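Local coordinates for protein putative lipase/esterase (Lactobacillus plantarum WCFS1, PDB 3BXP) that probably hydrolyses carboxylic ester bonds, as a putative carboxylesterase of the alpha/beta-hydrolase clan, at residues His121-Thr125 with Leu180-Leu186; Ala194-Gln198 with Ser210-Val214. One frame throughout, in Å; residues are numbered along the deposited sequence.

Both contacts belong to the alpha/beta-hydrolase fold and follow one another along the chain. Helix 118-129 comes first, following strand 110-116 at what is probably the nucleophile elbow; interaction 1 closes when the chain, having formed strand 150-154 and helix 168-174, returns in the loop 180-186 to lie against that helix. Only then does interaction 2 open: strand 194-199 enters the sheet beside strand 150-154, and a short excursion leads to helix 208-219, which packs back on the strand. The two loops are therefore in series, neither nested nor crossed. They nevertheless meet in space, with centres about 12 Å apart, where Tyr213 lies against Ala124 and Gln184 packs on helix 208-219.

Interaction 1: His121-Thr125 with Leu180-Leu186; sequences HVVAT and LWAAQRL
His121 turns the edge of its imidazole to the carbonyl oxygens of Leu180 and Trp181, joining helix 118-129 of the alpha/beta-hydrolase fold, which follows a probable nucleophile elbow, to the loop ahead of strand 194-199. With CG anti to the backbone N (chi1 -168°), the ring extends to the loop and His121 NE2 donates to Trp181 O at 3.2 Å, nearly straight at 165°. The acceptor lies close to the ring plane, whereas the donor stands well above the plane of the Trp181 carbonyl. Leu180 O sits at the same ring edge, 3.1 Å from His121 CE1. ND1 is bonded to Tyr83 OH, so both ring nitrogens are engaged and the ring's rotation is fixed.

Thr125 suits the next turn because its branches do different work. Thr125 OG1 donates to His121 O at 2.8 Å and lies over one face of the imidazole, towards its rim; Thr125 CG2 meets Leu180 CD2 (3.6 Å) and, less closely, Leu186 CD1. Alanines allow the backbones to approach: Ala124 CB and Ala183 CB are 3.9 Å apart. Beside them a water bridges the two segments, donating one hydrogen to Ala124 O (2.7 Å) and the other to Ala183 O (2.8 Å).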
# COMPACT_ATOMS: atom_id res chain seq x y z
N HIS B 121 7.11 -10.37 12.67
CA HIS B 121 7.28 -11.79 12.28
C HIS B 121 6.45 -12.66 13.20
O HIS B 121 5.72 -13.53 12.76
CB HIS B 121 8.69 -12.21 12.29
CG HIS B 121 8.92 -13.52 11.63
ND1 HIS B 121 8.95 -14.73 12.32
CD2 HIS B 121 9.07 -13.84 10.32
CE1 HIS B 121 9.18 -15.71 11.47
NE2 HIS B 121 9.26 -15.20 10.25
N VAL B 122 6.54 -12.40 14.48
CA VAL B 122 5.76 -13.18 15.45
C VAL B 122 4.24 -13.12 15.16
O VAL B 122 3.56 -14.18 15.08
CB VAL B 122 6.06 -12.72 16.94
CG1 VAL B 122 5.10 -13.43 17.91
CG2 VAL B 122 7.52 -12.95 17.33
N VAL B 123 3.72 -11.90 15.01
CA VAL B 123 2.29 -11.67 14.69
C VAL B 123 1.85 -12.31 13.37
O VAL B 123 0.79 -12.96 13.26
CB VAL B 123 1.94 -10.15 14.79
CG1 VAL B 123 0.51 -9.88 14.33
CG2 VAL B 123 2.14 -9.68 16.23
N ALA B 124 2.63 -12.10 12.32
CA ALA B 124 2.29 -12.61 10.99
C ALA B 124 2.30 -14.12 11.02
O ALA B 124 1.42 -14.81 10.49
CB ALA B 124 3.26 -12.02 9.92
N THR B 125 3.28 -14.67 11.71
CA THR B 125 3.36 -16.14 11.82
C THR B 125 2.15 -16.66 12.63
O THR B 125 1.54 -17.69 12.28
CB THR B 125 4.68 -16.54 12.47
OG1 THR B 125 5.77 -16.08 11.63
CG2 THR B 125 4.79 -18.09 12.65
N LEU B 180 8.58 -22.09 9.80
CA LEU B 180 8.24 -20.79 10.40
C LEU B 180 9.10 -19.72 9.82
O LEU B 180 9.05 -18.58 10.28
CB LEU B 180 8.44 -20.84 11.91
CG LEU B 180 7.51 -21.81 12.62
CD1 LEU B 180 7.88 -21.96 14.12
CD2 LEU B 180 6.08 -21.42 12.38
N TRP B 181 9.94 -20.06 8.83
CA TRP B 181 10.81 -19.01 8.24
C TRP B 181 10.05 -17.92 7.51
O TRP B 181 10.36 -16.73 7.66
CB TRP B 181 11.87 -19.63 7.34
CG TRP B 181 12.92 -20.28 8.12
CD1 TRP B 181 13.13 -20.20 9.47
CD2 TRP B 181 13.95 -21.14 7.61
NE1 TRP B 181 14.23 -20.97 9.83
CE2 TRP B 181 14.75 -21.54 8.69
CE3 TRP B 181 14.27 -21.61 6.32
CZ2 TRP B 181 15.85 -22.39 8.54
CZ3 TRP B 181 15.35 -22.45 6.17
CH2 TRP B 181 16.13 -22.83 7.27
N ALA B 182 9.10 -18.35 6.69
CA ALA B 182 8.38 -17.50 5.75
C ALA B 182 6.91 -17.44 6.09
O ALA B 182 6.12 -18.32 5.72
CB ALA B 182 8.59 -18.00 4.32
N ALA B 183 6.53 -16.38 6.81
CA ALA B 183 5.18 -16.24 7.30
C ALA B 183 4.14 -16.15 6.19
O ALA B 183 3.02 -16.52 6.35
CB ALA B 183 5.06 -15.01 8.22
N GLN B 184 4.52 -15.63 5.04
CA GLN B 184 3.55 -15.51 3.96
C GLN B 184 3.12 -16.90 3.46
O GLN B 184 2.04 -17.08 2.88
CB GLN B 184 4.13 -14.66 2.83
CG GLN B 184 5.18 -15.29 1.93
CD GLN B 184 6.61 -15.35 2.48
OE1 GLN B 184 6.82 -15.15 3.69
NE2 GLN B 184 7.60 -15.58 1.60
N ARG B 185 4.00 -17.87 3.66
CA ARG B 185 3.72 -19.22 3.20
C ARG B 185 2.68 -19.93 4.08
O ARG B 185 2.18 -21.02 3.72
CB ARG B 185 4.98 -20.07 3.10
CG ARG B 185 5.94 -19.61 2.02
CD ARG B 185 7.13 -20.58 1.95
NE ARG B 185 8.09 -20.21 0.91
CZ ARG B 185 7.84 -20.31 -0.38
NH1 ARG B 185 6.65 -20.75 -0.78
NH2 ARG B 185 8.76 -19.97 -1.28
N LEU B 186 2.34 -19.32 5.20
CA LEU B 186 1.37 -19.89 6.14
C LEU B 186 -0.01 -19.21 6.02
O LEU B 186 -0.94 -19.51 6.79
CB LEU B 186 1.88 -19.79 7.58
CG LEU B 186 3.28 -20.38 7.86
CD1 LEU B 186 3.74 -20.21 9.30
CD2 LEU B 186 3.31 -21.83 7.50
O HOH W 1 1.08 -16.37 8.32

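Interaction 2: Ala194-Gln198 with Ser210-Val214; sequences AFVWQ and SLKYV
Gln198 reaches from strand 194-199 to the first turn of helix 208-219, within a beta-alpha-beta unit of the alpha/beta-hydrolase sheet. Gln198 CB lies 3.9 Å from Ser210 OG; chi1 of -175° swings CG away from the backbone N, and the extended chain brings Gln198 CD to 3.8 Å from Ser210 OG. At the tip Gln198 OE1 accepts from Ser210 OG at 2.7 Å, in the carbonyl plane with a C=O...donor angle of 155°, while NE2 binds Asp202. An amide suits this buried place, accepting at one end and donating at the other. Ser210 OG also lies within bonding distance of Pro207 O, which competes with Gln198 OE1 for its one hydrogen, and of Tyr226 OH.

Toward the start of the strand the contact is apolar. Val196, compact and branched, projects toward the helix: Val196 CG1 meets Ser210 CB at 3.8 Å, and Val196 CG2 meets Val214 CG2 at 4.0 Å. The Tyr213 ring presents its edge to Ala194 CB and Val196 CG2; its hydroxyl bonds to Asn127 on helix 118-129. The axes of segments 194-198 and 210-214 are 9.4 Å apart and nearly antiparallel, at 159°; Tyr213 also packs on strand 150-154, while Val214 touches Tyr226 of strand 224-229 and Leu211 of the second subunit.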
# COMPACT_ATOMS: atom_id res chain seq x y z
N ALA B 194 -5.66 -8.04 7.86
CA ALA B 194 -4.47 -7.33 8.22
C ALA B 194 -4.37 -5.93 7.60
O ALA B 194 -4.71 -5.71 6.46
CB ALA B 194 -3.21 -8.17 7.86
N PHE B 195 -3.89 -5.02 8.41
CA PHE B 195 -3.41 -3.72 7.96
C PHE B 195 -1.92 -3.75 8.05
O PHE B 195 -1.32 -3.92 9.11
CB PHE B 195 -4.02 -2.62 8.87
CG PHE B 195 -3.60 -1.19 8.53
CD1 PHE B 195 -2.40 -0.65 8.96
CD2 PHE B 195 -4.45 -0.37 7.82
CE1 PHE B 195 -2.05 0.62 8.63
CE2 PHE B 195 -4.09 0.90 7.50
CZ PHE B 195 -2.86 1.40 7.91
N VAL B 196 -1.29 -3.54 6.91
CA VAL B 196 0.16 -3.58 6.79
C VAL B 196 0.65 -2.21 6.29
O VAL B 196 0.09 -1.62 5.36
CB VAL B 196 0.58 -4.70 5.80
CG1 VAL B 196 2.09 -4.86 5.67
CG2 VAL B 196 -0.06 -6.04 6.12
N TRP B 197 1.70 -1.71 6.90
CA TRP B 197 2.37 -0.47 6.43
C TRP B 197 3.87 -0.60 6.55
O TRP B 197 4.40 -1.35 7.39
CB TRP B 197 1.86 0.80 7.13
CG TRP B 197 2.31 0.93 8.52
CD1 TRP B 197 1.71 0.38 9.63
CD2 TRP B 197 3.47 1.64 9.01
NE1 TRP B 197 2.41 0.70 10.75
CE2 TRP B 197 3.50 1.46 10.40
CE3 TRP B 197 4.49 2.35 8.40
CZ2 TRP B 197 4.50 2.02 11.19
CZ3 TRP B 197 5.47 2.93 9.21
CH2 TRP B 197 5.47 2.75 10.57
N GLN B 198 4.55 0.12 5.68
CA GLN B 198 6.00 0.22 5.76
C GLN B 198 6.44 1.44 5.02
O GLN B 198 5.67 2.04 4.30
CB GLN B 198 6.65 -1.03 5.17
CG GLN B 198 8.18 -1.10 5.30
CD GLN B 198 8.73 -2.52 5.15
OE1 GLN B 198 8.07 -3.39 4.59
NE2 GLN B 198 9.95 -2.73 5.60
N SER B 210 7.11 -7.01 3.48
CA SER B 210 5.68 -6.69 3.51
C SER B 210 5.01 -7.07 2.18
O SER B 210 3.86 -7.48 2.15
CB SER B 210 5.41 -5.24 3.92
OG SER B 210 6.08 -4.32 3.07
N LEU B 211 5.73 -6.87 1.07
CA LEU B 211 5.19 -7.20 -0.26
C LEU B 211 4.85 -8.69 -0.29
O LEU B 211 3.86 -9.11 -0.84
CB LEU B 211 6.24 -6.88 -1.34
CG LEU B 211 6.43 -5.40 -1.62
CD1 LEU B 211 7.74 -5.16 -2.37
CD2 LEU B 211 5.23 -4.80 -2.44
N LYS B 212 5.71 -9.49 0.30
CA LYS B 212 5.52 -10.95 0.32
C LYS B 212 4.25 -11.33 1.13
O LYS B 212 3.43 -12.12 0.67
CB LYS B 212 6.74 -11.66 0.92
CG LYS B 212 7.92 -11.73 0.01
CD LYS B 212 9.20 -12.12 0.76
CE LYS B 212 10.33 -12.58 -0.13
NZ LYS B 212 10.25 -14.10 -0.39
N TYR B 213 4.07 -10.76 2.31
CA TYR B 213 2.88 -11.09 3.13
C TYR B 213 1.60 -10.60 2.41
O TYR B 213 0.57 -11.27 2.33
CB TYR B 213 3.00 -10.44 4.51
CG TYR B 213 2.00 -10.99 5.47
CD1 TYR B 213 2.03 -12.30 5.84
CD2 TYR B 213 0.99 -10.19 5.99
CE1 TYR B 213 1.09 -12.86 6.71
CE2 TYR B 213 0.04 -10.73 6.86
CZ TYR B 213 0.10 -12.05 7.22
OH TYR B 213 -0.87 -12.57 8.10
N VAL B 214 1.63 -9.37 1.91
CA VAL B 214 0.46 -8.81 1.21
C VAL B 214 0.11 -9.62 -0.03
O VAL B 214 -1.06 -9.90 -0.29
CB VAL B 214 0.63 -7.31 0.93
CG1 VAL B 214 -0.57 -6.72 0.14
CG2 VAL B 214 0.83 -6.55 2.30